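PDB 6O38: acinetobacter secreted protease CpaA from Acinetobacter nosocomialis M2, which is a secreted zinc metalloprotease, probably cleaving proteins outside the cell after export by the type II secretion system, and is held here by its chaperone CpaB. Local coordinates for residues Y267-V272 with W278-S283; Y426-A431 with I437-D442. All blocks are in the same frame, centred on the assembly; numbering follows the deposited sequence.

Contact 1 (Y267-V272 with W278-S283)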
loop_
_atom_site.group_PDB
_atom_site.type_symbol
_atom_site.label_atom_id
_atom_site.label_comp_id
_atom_site.label_asym_id
_atom_site.label_seq_id
_atom_site.Cartn_x
_atom_site.Cartn_y
_atom_site.Cartn_z
ATOM N N TYR A 267 -10.477 -13.992 0.518
ATOM C CA TYR A 267 -9.595 -14.268 -0.604
ATOM C C TYR A 267 -10.016 -13.422 -1.796
ATOM O O TYR A 267 -11.208 -13.182 -2.008
ATOM C CB TYR A 267 -9.625 -15.752 -0.991
ATOM C CG TYR A 267 -8.964 -16.682 0.003
ATOM C CD1 TYR A 267 -9.615 -17.059 1.170
ATOM C CD2 TYR A 267 -7.697 -17.196 -0.236
ATOM C CE1 TYR A 267 -9.017 -17.914 2.077
ATOM C CE2 TYR A 267 -7.089 -18.051 0.664
ATOM C CZ TYR A 267 -7.755 -18.408 1.818
ATOM O OH TYR A 267 -7.153 -19.257 2.718
ATOM N N GLU A 268 -9.034 -12.976 -2.575
ATOM C CA GLU A 268 -9.284 -12.199 -3.780
ATOM C C GLU A 268 -8.530 -12.829 -4.939
ATOM O O GLU A 268 -7.343 -13.148 -4.811
ATOM C CB GLU A 268 -8.865 -10.736 -3.600
ATOM C CG GLU A 268 -9.506 -9.781 -4.594
ATOM C CD GLU A 268 -9.160 -8.331 -4.316
ATOM O OE1 GLU A 268 -9.499 -7.466 -5.152
ATOM O OE2 GLU A 268 -8.549 -8.054 -3.262
ATOM N N PHE A 269 -9.215 -13.001 -6.065
ATOM C CA PHE A 269 -8.635 -13.613 -7.248
ATOM C C PHE A 269 -8.800 -12.676 -8.434
ATOM O O PHE A 269 -9.764 -11.911 -8.511
ATOM C CB PHE A 269 -9.281 -14.971 -7.568
ATOM C CG PHE A 269 -9.206 -15.962 -6.441
ATOM C CD1 PHE A 269 -10.139 -15.940 -5.417
ATOM C CD2 PHE A 269 -8.200 -16.912 -6.405
ATOM C CE1 PHE A 269 -10.071 -16.850 -4.380
ATOM C CE2 PHE A 269 -8.125 -17.823 -5.371
ATOM C CZ PHE A 269 -9.062 -17.793 -4.357
HETATM N N MSE A 270 -7.847 -12.743 -9.355
HETATM C CA MSE A 270 -7.876 -11.906 -10.547
HETATM C C MSE A 270 -7.495 -12.717 -11.775
HETATM O O MSE A 270 -6.428 -13.331 -11.815
HETATM C CB MSE A 270 -6.933 -10.713 -10.390
HETATM C CG MSE A 270 -6.922 -9.774 -11.581
HETATM SE SE MSE A 270 -5.486 -8.465 -11.469
HETATM C CE MSE A 270 -3.965 -9.680 -11.571
ATOM N N TYR A 271 -8.364 -12.715 -12.780
ATOM C CA TYR A 271 -8.128 -13.504 -13.980
ATOM C C TYR A 271 -7.117 -12.814 -14.885
ATOM O O TYR A 271 -7.114 -11.586 -15.020
ATOM C CB TYR A 271 -9.435 -13.740 -14.737
ATOM C CG TYR A 271 -9.325 -14.812 -15.795
ATOM C CD1 TYR A 271 -9.289 -16.156 -15.445
ATOM C CD2 TYR A 271 -9.249 -14.484 -17.142
ATOM C CE1 TYR A 271 -9.185 -17.142 -16.405
ATOM C CE2 TYR A 271 -9.145 -15.465 -18.111
ATOM C CZ TYR A 271 -9.115 -16.792 -17.736
ATOM O OH TYR A 271 -9.011 -17.774 -18.694
ATOM N N VAL A 272 -6.254 -13.614 -15.505
ATOM C CA VAL A 272 -5.193 -13.127 -16.376
ATOM C C VAL A 272 -5.361 -13.835 -17.714
ATOM O O VAL A 272 -5.113 -15.043 -17.817
ATOM C CB VAL A 272 -3.797 -13.380 -15.788
ATOM C CG1 VAL A 272 -2.732 -12.742 -16.656
ATOM C CG2 VAL A 272 -3.712 -12.851 -14.363
ATOM N N TRP A 278 -6.691 -17.860 -12.796
ATOM C CA TRP A 278 -6.951 -16.872 -11.757
ATOM C C TRP A 278 -5.687 -16.684 -10.928
ATOM O O TRP A 278 -5.156 -17.650 -10.370
ATOM C CB TRP A 278 -8.112 -17.306 -10.863
ATOM C CG TRP A 278 -9.444 -17.337 -11.548
ATOM C CD1 TRP A 278 -10.017 -18.402 -12.178
ATOM C CD2 TRP A 278 -10.375 -16.254 -11.664
ATOM N NE1 TRP A 278 -11.246 -18.050 -12.681
ATOM C CE2 TRP A 278 -11.489 -16.736 -12.379
ATOM C CE3 TRP A 278 -10.373 -14.924 -11.234
ATOM C CZ2 TRP A 278 -12.590 -15.935 -12.675
ATOM C CZ3 TRP A 278 -11.466 -14.131 -11.528
ATOM C CH2 TRP A 278 -12.559 -14.638 -12.242
ATOM N N GLN A 279 -5.205 -15.447 -10.854
ATOM C CA GLN A 279 -4.062 -15.111 -10.017
ATOM C C GLN A 279 -4.538 -14.814 -8.601
ATOM O O GLN A 279 -5.523 -14.094 -8.411
ATOM C CB GLN A 279 -3.308 -13.910 -10.590
ATOM C CG GLN A 279 -2.114 -13.462 -9.756
ATOM C CD GLN A 279 -0.896 -14.347 -9.952
ATOM O OE1 GLN A 279 -0.925 -15.304 -10.727
ATOM N NE2 GLN A 279 0.184 -14.030 -9.247
ATOM N N LEU A 280 -3.846 -15.376 -7.613
ATOM C CA LEU A 280 -4.165 -15.120 -6.212
ATOM C C LEU A 280 -3.469 -13.835 -5.780
ATOM O O LEU A 280 -2.239 -13.788 -5.682
ATOM C CB LEU A 280 -3.739 -16.299 -5.340
ATOM C CG LEU A 280 -3.895 -16.112 -3.830
ATOM C CD1 LEU A 280 -5.360 -15.957 -3.455
ATOM C CD2 LEU A 280 -3.263 -17.272 -3.073
ATOM N N ILE A 281 -4.254 -12.790 -5.520
ATOM C CA ILE A 281 -3.708 -11.475 -5.194
ATOM C C ILE A 281 -3.935 -11.077 -3.743
ATOM O O ILE A 281 -3.358 -10.071 -3.300
ATOM C CB ILE A 281 -4.269 -10.384 -6.131
ATOM C CG1 ILE A 281 -5.791 -10.296 -5.999
ATOM C CG2 ILE A 281 -3.870 -10.664 -7.571
ATOM C CD1 ILE A 281 -6.416 -9.242 -6.885
ATOM N N SER A 282 -4.744 -11.820 -2.990
ATOM C CA SER A 282 -4.972 -11.502 -1.585
ATOM C C SER A 282 -5.426 -12.762 -0.867
ATOM O O SER A 282 -6.347 -13.443 -1.330
ATOM C CB SER A 282 -6.015 -10.388 -1.434
ATOM O OG SER A 282 -6.383 -10.207 -0.077
ATOM N N SER A 283 -4.790 -13.062 0.263
ATOM C CA SER A 283 -5.086 -14.258 1.036
ATOM C C SER A 283 -4.729 -13.998 2.492
ATOM O O SER A 283 -3.860 -13.165 2.773
ATOM C CB SER A 283 -4.311 -15.473 0.506
ATOM O OG SER A 283 -2.921 -15.208 0.452
#

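Contact 2 (Y426-A431 with I437-D442). With SO4 (sulfate ion), chain N.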
loop_
_atom_site.group_PDB
_atom_site.type_symbol
_atom_site.label_atom_id
_atom_site.label_comp_id
_atom_site.label_asym_id
_atom_site.label_seq_id
_atom_site.Cartn_x
_atom_site.Cartn_y
_atom_site.Cartn_z
ATOM N N TYR A 426 29.708 7.566 13.336
ATOM C CA TYR A 426 31.002 7.852 12.733
ATOM C C TYR A 426 30.806 8.704 11.488
ATOM O O TYR A 426 29.832 8.523 10.753
ATOM C CB TYR A 426 31.741 6.558 12.374
ATOM C CG TYR A 426 33.079 6.788 11.717
ATOM C CD1 TYR A 426 34.183 7.177 12.463
ATOM C CD2 TYR A 426 33.235 6.628 10.348
ATOM C CE1 TYR A 426 35.408 7.393 11.864
ATOM C CE2 TYR A 426 34.452 6.842 9.742
ATOM C CZ TYR A 426 35.536 7.224 10.502
ATOM O OH TYR A 426 36.754 7.437 9.896
ATOM N N LYS A 427 31.737 9.627 11.264
ATOM C CA LYS A 427 31.743 10.485 10.086
ATOM C C LYS A 427 32.792 9.976 9.105
ATOM O O LYS A 427 33.990 9.989 9.409
ATOM C CB LYS A 427 32.028 11.936 10.474
ATOM C CG LYS A 427 32.462 12.829 9.320
ATOM C CD LYS A 427 31.276 13.462 8.615
ATOM C CE LYS A 427 31.733 14.457 7.559
ATOM N NZ LYS A 427 32.124 13.786 6.289
ATOM N N ILE A 428 32.344 9.522 7.943
ATOM C CA ILE A 428 33.285 9.110 6.895
ATOM C C ILE A 428 33.973 10.349 6.333
ATOM O O ILE A 428 33.285 11.315 5.955
ATOM C CB ILE A 428 32.554 8.337 5.795
ATOM C CG1 ILE A 428 31.846 7.113 6.380
ATOM C CG2 ILE A 428 33.526 7.921 4.701
ATOM C CD1 ILE A 428 31.187 6.234 5.338
ATOM N N PRO A 429 35.306 10.381 6.260
ATOM C CA PRO A 429 35.980 11.590 5.765
ATOM C C PRO A 429 35.733 11.812 4.282
ATOM O O PRO A 429 36.312 11.122 3.436
ATOM C CB PRO A 429 37.463 11.314 6.052
ATOM C CG PRO A 429 37.473 10.201 7.058
ATOM C CD PRO A 429 36.257 9.382 6.767
ATOM N N ALA A 430 34.884 12.786 3.964
ATOM C CA ALA A 430 34.494 13.075 2.591
ATOM C C ALA A 430 33.714 14.379 2.571
ATOM O O ALA A 430 32.883 14.622 3.449
ATOM C CB ALA A 430 33.645 11.945 1.996
ATOM N N ALA A 431 33.983 15.209 1.562
ATOM C CA ALA A 431 33.229 16.442 1.390
ATOM C C ALA A 431 31.845 16.207 0.797
ATOM O O ALA A 431 30.960 17.051 0.971
ATOM C CB ALA A 431 34.008 17.417 0.506
ATOM N N ILE A 437 30.911 7.207 -0.441
ATOM C CA ILE A 437 30.664 5.830 -0.854
ATOM C C ILE A 437 31.949 5.174 -1.344
ATOM O O ILE A 437 32.084 3.946 -1.299
ATOM C CB ILE A 437 29.551 5.784 -1.921
ATOM C CG1 ILE A 437 28.819 4.442 -1.871
ATOM C CG2 ILE A 437 30.112 6.044 -3.312
ATOM C CD1 ILE A 437 28.050 4.233 -0.591
ATOM N N SER A 438 32.908 5.971 -1.821
ATOM C CA SER A 438 34.185 5.432 -2.275
ATOM C C SER A 438 35.108 5.131 -1.099
ATOM O O SER A 438 35.520 3.984 -0.895
ATOM C CB SER A 438 34.849 6.411 -3.247
ATOM O OG SER A 438 34.399 6.198 -4.573
ATOM N N THR A 439 35.439 6.157 -0.310
ATOM C CA THR A 439 36.390 5.989 0.782
ATOM C C THR A 439 35.847 5.115 1.905
ATOM O O THR A 439 36.637 4.550 2.668
ATOM C CB THR A 439 36.800 7.353 1.340
ATOM O OG1 THR A 439 35.725 7.897 2.116
ATOM C CG2 THR A 439 37.136 8.312 0.207
ATOM N N GLY A 440 34.523 4.999 2.031
ATOM C CA GLY A 440 33.944 4.122 3.034
ATOM C C GLY A 440 34.308 2.662 2.857
ATOM O O GLY A 440 34.232 1.890 3.819
ATOM N N ARG A 441 34.709 2.265 1.647
ATOM C CA ARG A 441 35.096 0.880 1.402
ATOM C C ARG A 441 36.442 0.552 2.032
ATOM O O ARG A 441 36.715 -0.614 2.339
ATOM C CB ARG A 441 35.137 0.614 -0.102
ATOM C CG ARG A 441 33.863 1.002 -0.832
ATOM C CD ARG A 441 34.048 0.912 -2.336
ATOM N NE ARG A 441 35.155 1.747 -2.796
ATOM C CZ ARG A 441 35.486 1.915 -4.072
ATOM N NH1 ARG A 441 34.797 1.300 -5.024
ATOM N NH2 ARG A 441 36.507 2.695 -4.398
ATOM N N ASP A 442 37.289 1.562 2.234
ATOM C CA ASP A 442 38.619 1.379 2.792
ATOM C C ASP A 442 38.756 1.945 4.196
ATOM O O ASP A 442 39.780 1.704 4.844
ATOM C CB ASP A 442 39.674 2.031 1.885
ATOM C CG ASP A 442 39.519 1.636 0.433
ATOM O OD1 ASP A 442 39.647 0.432 0.127
ATOM O OD2 ASP A 442 39.270 2.529 -0.404
HETATM S S SO4 N . 36.686 2.903 -8.051
HETATM O O1 SO4 N . 38.135 2.782 -8.176
HETATM O O2 SO4 N . 36.140 1.661 -7.507
HETATM O O3 SO4 N . 36.365 4.009 -7.153
HETATM O O4 SO4 N . 36.103 3.155 -9.366
#

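Contact 1 (Y267-V272 with W278-S283)
Tyr271 meets Trp278 edge to face: the tyrosine edge points at one indole face, the planes stand at 67°, and CD1 of Tyr271 comes to 3.8 Å from CE2 of Trp278. CB of Tyr271 sits over the six-membered ring in a CH-pi contact, 3.9 Å from its centroid, while Met270 N lies in plane at the indole edge. Both rings are pinned from outside the pair, Trp278 NE1 by Pro227 O and Tyr271 OH by Thr229. The Tyr267 ring takes CD1 of Leu280 at its edge; the same methyl reaches CE2 of Phe269 at 3.8 Å. These strands form an antiparallel beta hairpin in one of the StcE-type beta-sandwich domains, with a classic bulge where Ile281 and Ser282 both face Glu268. Glu268 O accepts Ile281 N at 3.2 Å and Ser282 N only weakly; beyond the bulge Met270 and Gln279 pair through two bonds, N of each to O of the other. On the face opposite the aromatic rings, the extended Glu268 chain (chi2 175°) runs past CD1 of Ile281 to a salt bridge with Arg235, and Ser282 OG bonds Asn124 and Asp122 of the chaperone CpaB.

Contact 2 (Y426-A431 with I437-D442)
The branched side chains of Ile428 and Thr439 pass alongside each other, pointing opposite ways, where the loop after strand 416-425 meets helix 433-439 and the residues that follow it. Along residues 437-442, Ile437 comes first; its side chain packs on Ile483 and Ala485 of strand 483-487 and on Leu173 of the chaperone CpaB. Ser438 follows, and its carbonyl oxygen takes two donors of Arg441, the backbone N and the side-chain NE. NE uses an in-plane lone pair of that oxygen at 3.0 Å, but the bond is bent (137° at the hydrogen) and the oxygen lies off the guanidinium plane.

Thr439 and Ile428 carry the contact together. A chi1 of 74° tucks OG1 of Thr439 over its own backbone, and there the hydroxyl comes to 3.4 Å from CG2 of Ile428 and 3.5 Å from Pro429 O. Gly440 comes next, with its CA 4.2 Å from CD1 of Ile428. Ile428 also leans on Tyr460 of strand 457-462.

Arg441 turns its guanidinium edge to a sulfate, probably picked up from the crystallisation solution: NH1 gives a bond of 2.8 Å to O2 and NH2 one of 3.1 Å to O3. NH1 is also bonded to Asn481. Asp442 ends the segment, its OD1 held by Tyr480.

On the loop side, Lys427 NZ holds the turn by bonding Ile428 O at 2.8 Å and Ala430 O, and it also forms a salt bridge with Glu464. Both segments belong to the reprolysin-like metalloprotease part. The contact rests on van der Waals packing of Ile428, with a polar approach of Thr439 OG1 to Pro429 O that is no hydrogen bond; the polar bonds that fix each side run within its own segment, to other parts of the protease or, for Arg441, to the sulfate.

From the N terminus the chain first runs through StcE-type beta-sandwich domains, and contact 1 closes a short hairpin loop between strands 266-272 and 277-288 in one of them. It then continues through a further StcE-type beta-sandwich part before reaching the reprolysin-like metalloprotease part, where contact 2 closes another short loop, this time around most of helix 433-439. The two closures follow in series, neither nesting nor crossing, on opposite sides of the chain's centre, with their own centres 47 Å apart. Contact 1 joins two neighbouring strands, contact 2 a loop to helix 433-439 and the residues after it; CpaB reaches residues of both.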